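Local coordinates for putative major capsid protein (Cafeteriavirus-dependent mavirus, PDB 6G44) that probably forms the outer shell of the virophage capsid, as a double jelly-roll protein that assembles into trimers, at residues C[79-84]-C[198-203]; C[83-88]-C[256-261]; C[101-106]-C[234-239]; C[151-156]-C[244-249]. One frame throughout, in Å; residues are numbered along the deposited sequence.

Contact 1. Residues C[79-84]-C[198-203]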
loop_
_atom_site.group_PDB
_atom_site.type_symbol
_atom_site.label_atom_id
_atom_site.label_comp_id
_atom_site.label_asym_id
_atom_site.label_seq_id
_atom_site.Cartn_x
_atom_site.Cartn_y
_atom_site.Cartn_z
ATOM N N PHE C 79 3.358 -22.232 22.957
ATOM C CA PHE C 79 2.443 -22.856 23.901
ATOM C C PHE C 79 1.402 -23.635 23.150
ATOM O O PHE C 79 1.265 -23.511 21.921
ATOM C CB PHE C 79 1.770 -21.794 24.766
ATOM C CG PHE C 79 1.038 -20.731 23.962
ATOM C CD1 PHE C 79 -0.287 -20.912 23.579
ATOM C CD2 PHE C 79 1.705 -19.579 23.548
ATOM C CE1 PHE C 79 -0.950 -19.941 22.827
ATOM C CE2 PHE C 79 1.052 -18.607 22.791
ATOM C CZ PHE C 79 -0.270 -18.802 22.436
ATOM N N THR C 80 0.637 -24.423 23.899
ATOM C CA THR C 80 -0.526 -25.113 23.389
ATOM C C THR C 80 -1.756 -24.523 24.062
ATOM O O THR C 80 -1.767 -24.349 25.273
ATOM C CB THR C 80 -0.446 -26.635 23.661
ATOM O OG1 THR C 80 0.701 -27.177 22.999
ATOM C CG2 THR C 80 -1.699 -27.348 23.193
ATOM N N ALA C 81 -2.765 -24.154 23.276
ATOM C CA ALA C 81 -4.063 -23.708 23.771
ATOM C C ALA C 81 -5.091 -24.784 23.522
ATOM O O ALA C 81 -5.223 -25.264 22.392
ATOM C CB ALA C 81 -4.484 -22.427 23.073
ATOM N N GLU C 82 -5.835 -25.143 24.576
ATOM C CA GLU C 82 -6.981 -26.034 24.443
ATOM C C GLU C 82 -8.246 -25.220 24.599
ATOM O O GLU C 82 -8.436 -24.577 25.616
ATOM C CB GLU C 82 -6.958 -27.149 25.501
ATOM C CG GLU C 82 -8.120 -28.125 25.317
ATOM C CD GLU C 82 -8.080 -29.331 26.247
ATOM O OE1 GLU C 82 -8.881 -30.251 26.013
ATOM O OE2 GLU C 82 -7.290 -29.356 27.200
ATOM N N ILE C 83 -9.089 -25.231 23.565
ATOM C CA ILE C 83 -10.337 -24.478 23.556
ATOM C C ILE C 83 -11.480 -25.467 23.705
ATOM O O ILE C 83 -11.624 -26.372 22.878
ATOM C CB ILE C 83 -10.535 -23.694 22.228
ATOM C CG1 ILE C 83 -9.331 -22.781 22.001
ATOM C CG2 ILE C 83 -11.865 -22.975 22.273
ATOM C CD1 ILE C 83 -9.270 -22.173 20.610
ATOM N N LYS C 84 -12.270 -25.266 24.764
ATOM C CA LYS C 84 -13.400 -26.151 25.080
ATOM C C LYS C 84 -14.733 -25.438 24.930
ATOM O O LYS C 84 -14.799 -24.201 24.896
ATOM C CB LYS C 84 -13.271 -26.673 26.517
ATOM C CG LYS C 84 -11.969 -27.400 26.789
ATOM C CD LYS C 84 -11.881 -27.819 28.256
ATOM C CE LYS C 84 -10.451 -28.057 28.684
ATOM N NZ LYS C 84 -10.272 -27.956 30.169
ATOM N N ILE C 198 -4.370 -26.399 19.836
ATOM C CA ILE C 198 -3.548 -25.728 18.814
ATOM C C ILE C 198 -2.219 -25.295 19.449
ATOM O O ILE C 198 -2.203 -24.612 20.485
ATOM C CB ILE C 198 -4.262 -24.487 18.219
ATOM C CG1 ILE C 198 -5.655 -24.874 17.754
ATOM C CG2 ILE C 198 -3.428 -23.896 17.069
ATOM C CD1 ILE C 198 -6.524 -23.728 17.310
ATOM N N ASP C 199 -1.119 -25.671 18.816
ATOM C CA ASP C 199 0.206 -25.192 19.170
ATOM C C ASP C 199 0.439 -23.879 18.420
ATOM O O ASP C 199 0.107 -23.768 17.228
ATOM C CB ASP C 199 1.299 -26.175 18.751
ATOM C CG ASP C 199 1.094 -27.576 19.307
ATOM O OD1 ASP C 199 0.411 -27.727 20.354
ATOM O OD2 ASP C 199 1.612 -28.527 18.679
ATOM N N PHE C 200 0.994 -22.908 19.110
ATOM C CA PHE C 200 1.365 -21.592 18.537
ATOM C C PHE C 200 2.828 -21.274 18.827
ATOM O O PHE C 200 3.356 -21.629 19.895
ATOM C CB PHE C 200 0.555 -20.474 19.175
ATOM C CG PHE C 200 -0.914 -20.487 18.862
ATOM C CD1 PHE C 200 -1.398 -19.796 17.775
ATOM C CD2 PHE C 200 -1.820 -21.150 19.681
ATOM C CE1 PHE C 200 -2.732 -19.765 17.507
ATOM C CE2 PHE C 200 -3.168 -21.151 19.399
ATOM C CZ PHE C 200 -3.639 -20.427 18.317
ATOM N N VAL C 201 3.470 -20.544 17.917
ATOM C CA VAL C 201 4.780 -19.932 18.139
ATOM C C VAL C 201 4.673 -18.498 17.631
ATOM O O VAL C 201 4.274 -18.298 16.467
ATOM C CB VAL C 201 5.920 -20.632 17.407
ATOM C CG1 VAL C 201 7.240 -19.993 17.750
ATOM C CG2 VAL C 201 5.978 -22.104 17.753
ATOM N N VAL C 202 5.015 -17.537 18.456
ATOM C CA VAL C 202 4.986 -16.094 18.070
ATOM C C VAL C 202 6.292 -15.443 18.482
ATOM O O VAL C 202 6.707 -15.591 19.650
ATOM C CB VAL C 202 3.824 -15.345 18.747
ATOM C CG1 VAL C 202 3.879 -13.843 18.470
ATOM C CG2 VAL C 202 2.502 -15.946 18.305
ATOM N N ASP C 203 6.915 -14.693 17.568
ATOM C CA ASP C 203 8.183 -13.962 17.800
ATOM C C ASP C 203 7.843 -12.477 17.595
ATOM O O ASP C 203 7.673 -12.047 16.441
ATOM C CB ASP C 203 9.247 -14.464 16.802
ATOM C CG ASP C 203 10.616 -13.815 16.949
ATOM O OD1 ASP C 203 10.709 -12.699 17.477
ATOM O OD2 ASP C 203 11.636 -14.435 16.488
#

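Contact 2. Residues C[83-88]-C[256-261]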
loop_
_atom_site.group_PDB
_atom_site.type_symbol
_atom_site.label_atom_id
_atom_site.label_comp_id
_atom_site.label_asym_id
_atom_site.label_seq_id
_atom_site.Cartn_x
_atom_site.Cartn_y
_atom_site.Cartn_z
ATOM N N ILE C 83 -9.089 -25.231 23.565
ATOM C CA ILE C 83 -10.337 -24.478 23.556
ATOM C C ILE C 83 -11.480 -25.467 23.705
ATOM O O ILE C 83 -11.624 -26.372 22.878
ATOM C CB ILE C 83 -10.535 -23.694 22.228
ATOM C CG1 ILE C 83 -9.331 -22.781 22.001
ATOM C CG2 ILE C 83 -11.865 -22.975 22.273
ATOM C CD1 ILE C 83 -9.270 -22.173 20.610
ATOM N N LYS C 84 -12.270 -25.266 24.764
ATOM C CA LYS C 84 -13.400 -26.151 25.080
ATOM C C LYS C 84 -14.733 -25.438 24.930
ATOM O O LYS C 84 -14.799 -24.201 24.896
ATOM C CB LYS C 84 -13.271 -26.673 26.517
ATOM C CG LYS C 84 -11.969 -27.400 26.789
ATOM C CD LYS C 84 -11.881 -27.819 28.256
ATOM C CE LYS C 84 -10.451 -28.057 28.684
ATOM N NZ LYS C 84 -10.272 -27.956 30.169
ATOM N N ASN C 85 -15.798 -26.253 24.865
ATOM C CA ASN C 85 -17.213 -25.798 24.785
ATOM C C ASN C 85 -17.638 -25.431 23.360
ATOM O O ASN C 85 -18.615 -24.705 23.175
ATOM C CB ASN C 85 -17.549 -24.635 25.744
ATOM C CG ASN C 85 -17.221 -24.938 27.198
ATOM O OD1 ASN C 85 -17.118 -26.111 27.597
ATOM N ND2 ASN C 85 -17.023 -23.887 27.984
ATOM N N ILE C 86 -16.946 -25.987 22.365
ATOM C CA ILE C 86 -17.284 -25.781 20.965
ATOM C C ILE C 86 -18.340 -26.788 20.551
ATOM O O ILE C 86 -18.138 -27.982 20.700
ATOM C CB ILE C 86 -16.050 -25.959 20.056
ATOM C CG1 ILE C 86 -14.898 -25.040 20.494
ATOM C CG2 ILE C 86 -16.410 -25.685 18.597
ATOM C CD1 ILE C 86 -13.591 -25.383 19.824
ATOM N N LEU C 87 -19.441 -26.298 19.985
ATOM C CA LEU C 87 -20.516 -27.180 19.489
ATOM C C LEU C 87 -19.933 -28.295 18.634
ATOM O O LEU C 87 -19.077 -28.073 17.776
ATOM C CB LEU C 87 -21.551 -26.381 18.690
ATOM C CG LEU C 87 -22.819 -27.157 18.283
ATOM C CD1 LEU C 87 -23.704 -27.418 19.489
ATOM C CD2 LEU C 87 -23.575 -26.371 17.225
ATOM N N ALA C 88 -20.391 -29.532 18.846
ATOM C CA ALA C 88 -19.888 -30.652 18.085
ATOM C C ALA C 88 -20.119 -30.437 16.594
ATOM O O ALA C 88 -21.086 -29.801 16.207
ATOM C CB ALA C 88 -20.566 -31.943 18.546
ATOM N N ASP C 256 -19.625 -19.162 27.425
ATOM C CA ASP C 256 -18.376 -18.755 26.738
ATOM C C ASP C 256 -17.477 -19.985 26.622
ATOM O O ASP C 256 -17.695 -21.028 27.243
ATOM C CB ASP C 256 -17.655 -17.597 27.494
ATOM C CG ASP C 256 -16.767 -16.664 26.571
ATOM O OD1 ASP C 256 -16.568 -16.947 25.344
ATOM O OD2 ASP C 256 -16.246 -15.635 27.123
ATOM N N PHE C 257 -16.444 -19.850 25.810
ATOM C CA PHE C 257 -15.439 -20.882 25.666
ATOM C C PHE C 257 -14.573 -20.912 26.899
ATOM O O PHE C 257 -14.441 -19.918 27.575
ATOM C CB PHE C 257 -14.622 -20.615 24.395
ATOM C CG PHE C 257 -15.485 -20.528 23.182
ATOM C CD1 PHE C 257 -15.975 -21.690 22.583
ATOM C CD2 PHE C 257 -15.909 -19.295 22.687
ATOM C CE1 PHE C 257 -16.826 -21.625 21.499
ATOM C CE2 PHE C 257 -16.787 -19.234 21.607
ATOM C CZ PHE C 257 -17.237 -20.396 21.020
ATOM N N GLU C 258 -14.018 -22.080 27.191
ATOM C CA GLU C 258 -13.045 -22.239 28.270
ATOM C C GLU C 258 -11.745 -22.612 27.599
ATOM O O GLU C 258 -11.705 -23.559 26.825
ATOM C CB GLU C 258 -13.506 -23.367 29.191
ATOM C CG GLU C 258 -12.565 -23.699 30.335
ATOM C CD GLU C 258 -13.042 -24.862 31.201
ATOM O OE1 GLU C 258 -14.237 -25.221 31.171
ATOM O OE2 GLU C 258 -12.196 -25.425 31.922
ATOM N N VAL C 259 -10.693 -21.842 27.873
ATOM C CA VAL C 259 -9.414 -22.016 27.185
ATOM C C VAL C 259 -8.337 -22.160 28.226
ATOM O O VAL C 259 -8.329 -21.422 29.223
ATOM C CB VAL C 259 -9.120 -20.814 26.257
ATOM C CG1 VAL C 259 -7.800 -21.018 25.539
ATOM C CG2 VAL C 259 -10.269 -20.618 25.274
ATOM N N ASP C 260 -7.444 -23.124 28.015
ATOM C CA ASP C 260 -6.304 -23.406 28.902
ATOM C C ASP C 260 -4.993 -23.343 28.129
ATOM O O ASP C 260 -4.940 -23.915 27.058
ATOM C CB ASP C 260 -6.447 -24.823 29.466
ATOM C CG ASP C 260 -7.637 -24.966 30.396
ATOM O OD1 ASP C 260 -7.837 -24.074 31.236
ATOM O OD2 ASP C 260 -8.351 -25.975 30.292
ATOM N N ILE C 261 -3.952 -22.762 28.721
ATOM C CA ILE C 261 -2.594 -22.724 28.163
ATOM C C ILE C 261 -1.734 -23.743 28.894
ATOM O O ILE C 261 -1.736 -23.793 30.142
ATOM C CB ILE C 261 -1.977 -21.325 28.335
ATOM C CG1 ILE C 261 -2.895 -20.237 27.727
ATOM C CG2 ILE C 261 -0.547 -21.232 27.780
ATOM C CD1 ILE C 261 -3.104 -20.318 26.218
HETATM O O HOH W 1 -15.478 -27.144 29.619
#

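Contact 3. Residues C[101-106]-C[234-239]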
loop_
_atom_site.group_PDB
_atom_site.type_symbol
_atom_site.label_atom_id
_atom_site.label_comp_id
_atom_site.label_asym_id
_atom_site.label_seq_id
_atom_site.Cartn_x
_atom_site.Cartn_y
_atom_site.Cartn_z
ATOM N N PHE C 101 -1.098 -8.079 18.640
ATOM C CA PHE C 101 0.099 -7.905 19.499
ATOM C C PHE C 101 0.003 -8.773 20.761
ATOM O O PHE C 101 0.044 -8.259 21.883
ATOM C CB PHE C 101 0.368 -6.428 19.828
ATOM C CG PHE C 101 0.330 -5.561 18.602
ATOM C CD1 PHE C 101 1.431 -5.505 17.797
ATOM C CD2 PHE C 101 -0.832 -4.912 18.212
ATOM C CE1 PHE C 101 1.417 -4.802 16.619
ATOM C CE2 PHE C 101 -0.865 -4.210 17.007
ATOM C CZ PHE C 101 0.261 -4.162 16.213
ATOM N N PRO C 102 -0.143 -10.079 20.549
ATOM C CA PRO C 102 -0.473 -10.948 21.712
ATOM C C PRO C 102 0.622 -11.048 22.758
ATOM O O PRO C 102 0.313 -11.305 23.931
ATOM C CB PRO C 102 -0.748 -12.301 21.070
ATOM C CG PRO C 102 0.066 -12.276 19.812
ATOM C CD PRO C 102 -0.036 -10.861 19.305
ATOM N N VAL C 103 1.873 -10.856 22.373
ATOM C CA VAL C 103 2.963 -10.864 23.356
ATOM C C VAL C 103 2.889 -9.625 24.208
ATOM O O VAL C 103 2.861 -9.721 25.438
ATOM C CB VAL C 103 4.342 -11.058 22.720
ATOM C CG1 VAL C 103 5.483 -10.837 23.720
ATOM C CG2 VAL C 103 4.417 -12.427 22.068
ATOM N N ASN C 104 2.854 -8.439 23.610
ATOM C CA ASN C 104 2.820 -7.219 24.431
ATOM C C ASN C 104 1.497 -7.057 25.204
ATOM O O ASN C 104 1.501 -6.509 26.320
ATOM C CB ASN C 104 3.191 -5.988 23.594
ATOM C CG ASN C 104 4.655 -5.968 23.267
ATOM O OD1 ASN C 104 5.473 -5.605 24.107
ATOM N ND2 ASN C 104 5.008 -6.342 22.016
ATOM N N ARG C 105 0.395 -7.571 24.660
ATOM C CA ARG C 105 -0.883 -7.598 25.393
ATOM C C ARG C 105 -0.803 -8.385 26.692
ATOM O O ARG C 105 -1.584 -8.131 27.612
ATOM C CB ARG C 105 -1.995 -8.228 24.560
ATOM C CG ARG C 105 -2.677 -7.294 23.585
ATOM C CD ARG C 105 -3.884 -7.965 22.914
ATOM N NE ARG C 105 -4.851 -8.548 23.839
ATOM C CZ ARG C 105 -5.923 -7.924 24.354
ATOM N NH1 ARG C 105 -6.753 -8.590 25.180
ATOM N NH2 ARG C 105 -6.177 -6.648 24.064
ATOM N N SER C 106 0.117 -9.340 26.720
ATOM C CA SER C 106 0.278 -10.271 27.853
ATOM C C SER C 106 1.261 -9.760 28.905
ATOM O O SER C 106 1.577 -10.520 29.836
ATOM C CB SER C 106 0.746 -11.613 27.322
ATOM O OG SER C 106 -0.256 -12.220 26.523
ATOM N N GLY C 234 4.448 -11.796 33.590
ATOM C CA GLY C 234 3.896 -12.664 32.555
ATOM C C GLY C 234 2.410 -12.914 32.730
ATOM O O GLY C 234 1.983 -13.460 33.749
ATOM N N GLN C 235 1.601 -12.461 31.774
ATOM C CA GLN C 235 0.166 -12.706 31.763
ATOM C C GLN C 235 -0.236 -13.279 30.408
ATOM O O GLN C 235 -1.162 -12.753 29.761
ATOM C CB GLN C 235 -0.622 -11.437 32.102
ATOM C CG GLN C 235 -0.370 -10.886 33.484
ATOM C CD GLN C 235 -0.916 -11.790 34.575
ATOM O OE1 GLN C 235 -1.899 -12.517 34.377
ATOM N NE2 GLN C 235 -0.243 -11.785 35.726
ATOM N N PHE C 236 0.449 -14.330 29.997
ATOM C CA PHE C 236 0.261 -15.043 28.699
ATOM C C PHE C 236 -0.890 -16.022 28.869
ATOM O O PHE C 236 -0.711 -17.251 28.838
ATOM C CB PHE C 236 1.532 -15.728 28.258
ATOM C CG PHE C 236 2.667 -14.780 28.049
ATOM C CD1 PHE C 236 3.548 -14.429 29.070
ATOM C CD2 PHE C 236 2.863 -14.194 26.794
ATOM C CE1 PHE C 236 4.589 -13.563 28.860
ATOM C CE2 PHE C 236 3.911 -13.311 26.599
ATOM C CZ PHE C 236 4.778 -13.004 27.605
ATOM N N LYS C 237 -2.054 -15.437 29.025
ATOM C CA LYS C 237 -3.266 -16.170 29.330
ATOM C C LYS C 237 -4.248 -15.985 28.208
ATOM O O LYS C 237 -4.090 -15.087 27.394
ATOM C CB LYS C 237 -3.844 -15.690 30.645
ATOM C CG LYS C 237 -4.374 -14.286 30.678
ATOM C CD LYS C 237 -4.606 -13.883 32.123
ATOM C CE LYS C 237 -5.391 -12.597 32.186
ATOM N NZ LYS C 237 -5.403 -12.066 33.575
ATOM N N PRO C 238 -5.269 -16.843 28.135
ATOM C CA PRO C 238 -6.139 -16.862 26.973
ATOM C C PRO C 238 -6.796 -15.519 26.655
ATOM O O PRO C 238 -6.848 -15.135 25.470
ATOM C CB PRO C 238 -7.157 -17.938 27.344
ATOM C CG PRO C 238 -6.386 -18.873 28.181
ATOM C CD PRO C 238 -5.591 -17.961 29.047
ATOM N N GLU C 239 -7.262 -14.775 27.644
ATOM C CA GLU C 239 -7.906 -13.490 27.359
ATOM C C GLU C 239 -6.956 -12.466 26.738
ATOM O O GLU C 239 -7.391 -11.533 26.092
ATOM C CB GLU C 239 -8.520 -12.909 28.647
ATOM C CG GLU C 239 -9.339 -11.665 28.432
ATOM C CD GLU C 239 -10.309 -11.355 29.553
ATOM O OE1 GLU C 239 -10.206 -11.972 30.642
ATOM O OE2 GLU C 239 -11.166 -10.462 29.339
#

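Contact 4. Residues C[151-156]-C[244-249]. With SO4 (sulfate ion), chain P.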
loop_
_atom_site.group_PDB
_atom_site.type_symbol
_atom_site.label_atom_id
_atom_site.label_comp_id
_atom_site.label_asym_id
_atom_site.label_seq_id
_atom_site.Cartn_x
_atom_site.Cartn_y
_atom_site.Cartn_z
ATOM N N TYR C 151 -14.211 -3.396 14.238
ATOM C CA TYR C 151 -15.560 -3.546 14.798
ATOM C C TYR C 151 -15.518 -4.429 16.051
ATOM O O TYR C 151 -14.537 -5.125 16.307
ATOM C CB TYR C 151 -16.552 -4.060 13.754
ATOM C CG TYR C 151 -16.500 -3.255 12.481
ATOM C CD1 TYR C 151 -17.043 -1.982 12.413
ATOM C CD2 TYR C 151 -15.828 -3.717 11.369
ATOM C CE1 TYR C 151 -16.931 -1.227 11.266
ATOM C CE2 TYR C 151 -15.697 -2.955 10.217
ATOM C CZ TYR C 151 -16.246 -1.706 10.185
ATOM O OH TYR C 151 -16.091 -0.962 9.029
ATOM N N ASN C 152 -16.617 -4.428 16.793
ATOM C CA ASN C 152 -16.643 -5.091 18.080
ATOM C C ASN C 152 -17.037 -6.579 18.016
ATOM O O ASN C 152 -17.115 -7.222 19.069
ATOM C CB ASN C 152 -17.528 -4.309 19.056
ATOM C CG ASN C 152 -19.008 -4.487 18.801
ATOM O OD1 ASN C 152 -19.445 -4.871 17.722
ATOM N ND2 ASN C 152 -19.804 -4.157 19.821
ATOM N N LYS C 153 -17.283 -7.103 16.817
ATOM C CA LYS C 153 -17.530 -8.518 16.584
ATOM C C LYS C 153 -16.844 -8.948 15.303
ATOM O O LYS C 153 -16.739 -8.166 14.335
ATOM C CB LYS C 153 -19.007 -8.811 16.409
ATOM C CG LYS C 153 -19.879 -8.547 17.613
ATOM C CD LYS C 153 -21.228 -9.183 17.374
ATOM C CE LYS C 153 -22.213 -8.922 18.489
ATOM N NZ LYS C 153 -23.510 -8.770 17.811
ATOM N N ILE C 154 -16.418 -10.207 15.278
ATOM C CA ILE C 154 -15.774 -10.820 14.118
ATOM C C ILE C 154 -16.570 -12.054 13.764
ATOM O O ILE C 154 -16.906 -12.848 14.655
ATOM C CB ILE C 154 -14.323 -11.228 14.462
ATOM C CG1 ILE C 154 -13.463 -9.993 14.706
ATOM C CG2 ILE C 154 -13.727 -12.108 13.375
ATOM C CD1 ILE C 154 -12.175 -10.269 15.480
ATOM N N LYS C 155 -16.906 -12.236 12.496
ATOM C CA LYS C 155 -17.675 -13.406 12.039
ATOM C C LYS C 155 -17.057 -13.986 10.793
ATOM O O LYS C 155 -16.644 -13.245 9.890
ATOM C CB LYS C 155 -19.117 -13.021 11.736
ATOM C CG LYS C 155 -19.865 -12.439 12.928
ATOM C CD LYS C 155 -21.364 -12.244 12.645
ATOM C CE LYS C 155 -21.634 -11.299 11.478
ATOM N NZ LYS C 155 -23.101 -11.030 11.353
ATOM N N ALA C 156 -16.975 -15.315 10.720
ATOM C CA ALA C 156 -16.468 -15.978 9.516
ATOM C C ALA C 156 -17.316 -15.769 8.263
ATOM O O ALA C 156 -16.822 -15.924 7.178
ATOM C CB ALA C 156 -16.247 -17.477 9.777
ATOM N N ILE C 244 -11.349 -15.747 19.167
ATOM C CA ILE C 244 -12.357 -16.684 18.664
ATOM C C ILE C 244 -13.477 -15.851 18.069
ATOM O O ILE C 244 -14.020 -14.983 18.737
ATOM C CB ILE C 244 -12.906 -17.631 19.774
ATOM C CG1 ILE C 244 -11.750 -18.395 20.441
ATOM C CG2 ILE C 244 -13.901 -18.587 19.156
ATOM C CD1 ILE C 244 -12.141 -19.183 21.676
ATOM N N ALA C 245 -13.784 -16.102 16.794
ATOM C CA ALA C 245 -14.879 -15.421 16.110
ATOM C C ALA C 245 -16.193 -15.551 16.885
ATOM O O ALA C 245 -16.475 -16.579 17.518
ATOM C CB ALA C 245 -15.056 -15.951 14.711
ATOM N N ASP C 246 -16.975 -14.484 16.837
ATOM C CA ASP C 246 -18.235 -14.391 17.567
ATOM C C ASP C 246 -19.339 -15.255 17.012
ATOM O O ASP C 246 -20.377 -15.343 17.670
ATOM C CB ASP C 246 -18.628 -12.914 17.673
ATOM C CG ASP C 246 -17.592 -12.130 18.445
ATOM O OD1 ASP C 246 -17.563 -12.282 19.705
ATOM O OD2 ASP C 246 -16.726 -11.454 17.827
ATOM N N ASP C 247 -19.146 -15.889 15.850
ATOM C CA ASP C 247 -20.120 -16.827 15.303
ATOM C C ASP C 247 -19.744 -18.298 15.452
ATOM O O ASP C 247 -20.454 -19.154 14.907
ATOM C CB ASP C 247 -20.552 -16.467 13.874
ATOM C CG ASP C 247 -19.448 -16.550 12.818
ATOM O OD1 ASP C 247 -18.237 -16.608 13.158
ATOM O OD2 ASP C 247 -19.839 -16.528 11.608
ATOM N N VAL C 248 -18.715 -18.610 16.239
ATOM C CA VAL C 248 -18.486 -20.002 16.655
ATOM C C VAL C 248 -19.603 -20.362 17.632
ATOM O O VAL C 248 -19.893 -19.615 18.551
ATOM C CB VAL C 248 -17.116 -20.204 17.335
ATOM C CG1 VAL C 248 -16.923 -21.653 17.808
ATOM C CG2 VAL C 248 -15.987 -19.834 16.368
ATOM N N LYS C 249 -20.208 -21.520 17.419
ATOM C CA LYS C 249 -21.325 -21.952 18.260
ATOM C C LYS C 249 -20.821 -22.714 19.493
ATOM O O LYS C 249 -19.803 -23.433 19.443
ATOM C CB LYS C 249 -22.273 -22.817 17.457
ATOM C CG LYS C 249 -22.933 -22.102 16.285
ATOM C CD LYS C 249 -23.870 -23.020 15.511
ATOM C CE LYS C 249 -24.654 -22.243 14.461
ATOM N NZ LYS C 249 -25.345 -23.138 13.489
HETATM S S SO4 P . -23.167 -8.260 9.027
HETATM O O1 SO4 P . -23.906 -8.450 10.289
HETATM O O2 SO4 P . -23.976 -7.457 8.070
HETATM O O3 SO4 P . -21.857 -7.591 9.251
HETATM O O4 SO4 P . -22.905 -9.638 8.508
#

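Contact 1. Residues C[79-84]-C[198-203]
Phe79 and Phe200 are cross-strand neighbours in a hydrogen-bonded pair of antiparallel strands, and their side chains share one side of the sheet. The two rings are nearly parallel, with planes at 28°, but displaced so far that little of one ring lies over the other. Their centroids lie 5.4 Å apart. Phe79 CE1 comes within 3.5 Å of Phe200 CD2, and Phe200 CB sits over the Phe79 face in a CH-pi contact. The Phe79 torsion sets this up: CG lies between the backbone N and the carbonyl carbon (chi1 56°), which swings the ring across to the other strand. Ala81 CB meets the edge of the Phe200 ring. On the other side of the sheet, Thr80 and Asp199 project together. Thr80 OG1 donates to Asp199 OD1 at 2.7 Å, meeting it from above the carboxylate plane. His187 also bonds this oxygen. Backbone bonds join Phe79 to Phe200 and Ala81 to Ile198 in both directions. Ile242 packs on Phe79, Ala81 and Phe200. This strand pair of the jelly-roll thus has two unlike sides: an aromatic, buried one that packs into the interior, and a polar, partly exposed one where the shared oxygen links three side chains.

Contact 2. Residues C[83-88]-C[256-261]
Lys84 and Glu258 form a hydrogen-bonded antiparallel pair at the end of strand 74-84, in a sheet of the double jelly-roll. Lys84 N donates to Glu258 O at 2.7 Å, and Glu258 N returns a longer bond to Lys84 O. The Lys84 side chain then passes at a slant across those of Glu258 and Asp260. CB and CG pass Glu258 O, with CB at 3.5 Å. CG stands beside the backbone N (chi1 -57°) and the chain stays extended from there, which carries its end past Glu258 to Asp260. In the Asp260 conformer given, one of two, CE approaches OD2, and NZ makes a 2.8 Å salt bridge to Asp260 OD2, nearly along its C-O axis. NZ also has a long, weaker ion pair with Glu258 OE2. In that conformer one lysine probably offsets part of the charge of two acids. On the opposite side of the sheet Ile83 and Val259 are flank to flank, with Ile83 CG1 against Val259 CG2. Phe257 comes next, its CB near Ile83 CG2 and its CE1 near Ile86 CG1; the Ile86 and Phe257 side chains stand nearly perpendicular. Ile244 and Val248 also pack on this ring. Beyond the strand end, the Asn85 side chain bonds the backbone of the other segment. Its ND2 donates to Asp256 O at 3.0 Å, nearly in its own amide plane, and a water donates to both Asn85 OD1 and Glu258 OE1 at 2.8 Å.

Contact 3. Residues C[101-106]-C[234-239]
Ser106 O accepts the shortest polar bond here, 2.7 Å from Gln235 N, which lies nearly on the line of the carbonyl bond. Ser106 follows the weakly bonded helical residues 102-105, and Gln235 ends strand 222-235. Ser106 CB points toward the other segment. It lies over one face of the Phe236 ring, toward the rim, 3.4 Å from Phe236 CD2, in a CH-pi contact. Ser106 OG turns back to Pro102 O at 2.8 Å, so the hydroxyl is used within its own turn. Chi1 of -66° sets OG beside the backbone N, which allows this return bond. Val103 CG1 touches Phe236 CE2 as the two side chains pass at a slant, and the ring also meets that of Phe264. Phe236 is the centre of an inverse gamma turn, which leads the chain from the strand toward helix 238-241. Arg105 reaches that helix. Its chain bends at chi3 (53°), and NH1 donates to Glu239 O at 3.1 Å, close to the guanidinium plane. NE bonds Asn240 O, and NH2 forms a salt bridge with Asp351. Lys99 NZ also donates to Glu239 O. The chemistry implies a joint of two kinds: a buried ring packed against the turn, and an arginine, held by several hydrogen bonds and a salt bridge, that ties the turn to carbonyls of helix 238-241.

Contact 4. Residues C[151-156]-C[244-249]
The backbone of Asp246 meets that of Ile154, and 244-249 then folds through a type I beta turn from Ala245 to Val248 beside the loop 151-156, extended at 153-155. Asp246 N donates to Ile154 O at 2.7 Å. The aspartate answers with its side chain: OD2 accepts from Ile154 N at 2.9 Å, through its anti lone pair, at a nearly straight N-H angle of 167°. Ile154 is thus gripped at both backbone polar atoms by one residue. Asp246 OD1 forms a salt bridge with Lys346. In Asp247, next in the turn, chi1 of 65° tucks the carboxylate over its own backbone, flanked by N and C. That brings OD1 to Ala156 N at 3.0 Å, on the syn side and tilted out of the carboxylate plane. Gln95 also bonds this oxygen. The Lys155 side chain runs nearly perpendicular to that of Asp247, with CB 3.6 Å from Asp247 OD2. Ile154 CG2 and Ala245 CB add a small apolar touch. Past Asp247, Lys155 bends at chi3 and heads for a sulfate, probably from the crystallisation liquor. Thr167 and Lys93 of the third subunit also bind this ion, with Asn400 and Thr403 of the same chain. Lys155 NZ donates to sulfate O1 at 2.9 Å and, more weakly, to sulfate O4.

How the contacts relate
Contacts 1 and 2 share Ile83 and Lys84, and strand 74-84 lies between strands 195-205 and 258-273 in one sheet. Their centres are 13 Å apart, and Glu82 N to Asp260 O, 2.9 Å, probably adds a hydrogen bond. Contact 3 packs beside both: Val103 CG2 meets Val202 CG1, and Pro238 lies against Val259 and Ile261. Contact 4 joins contact 2 where Leu87 N approaches Lys249 O at 2.9 Å and Val248 packs on Phe257. Contacts 3 and 4 do not touch; their nearest atoms are about 8 Å apart. The sulfate at contact 4 also bonds the third subunit, so that end reaches an interface between subunits.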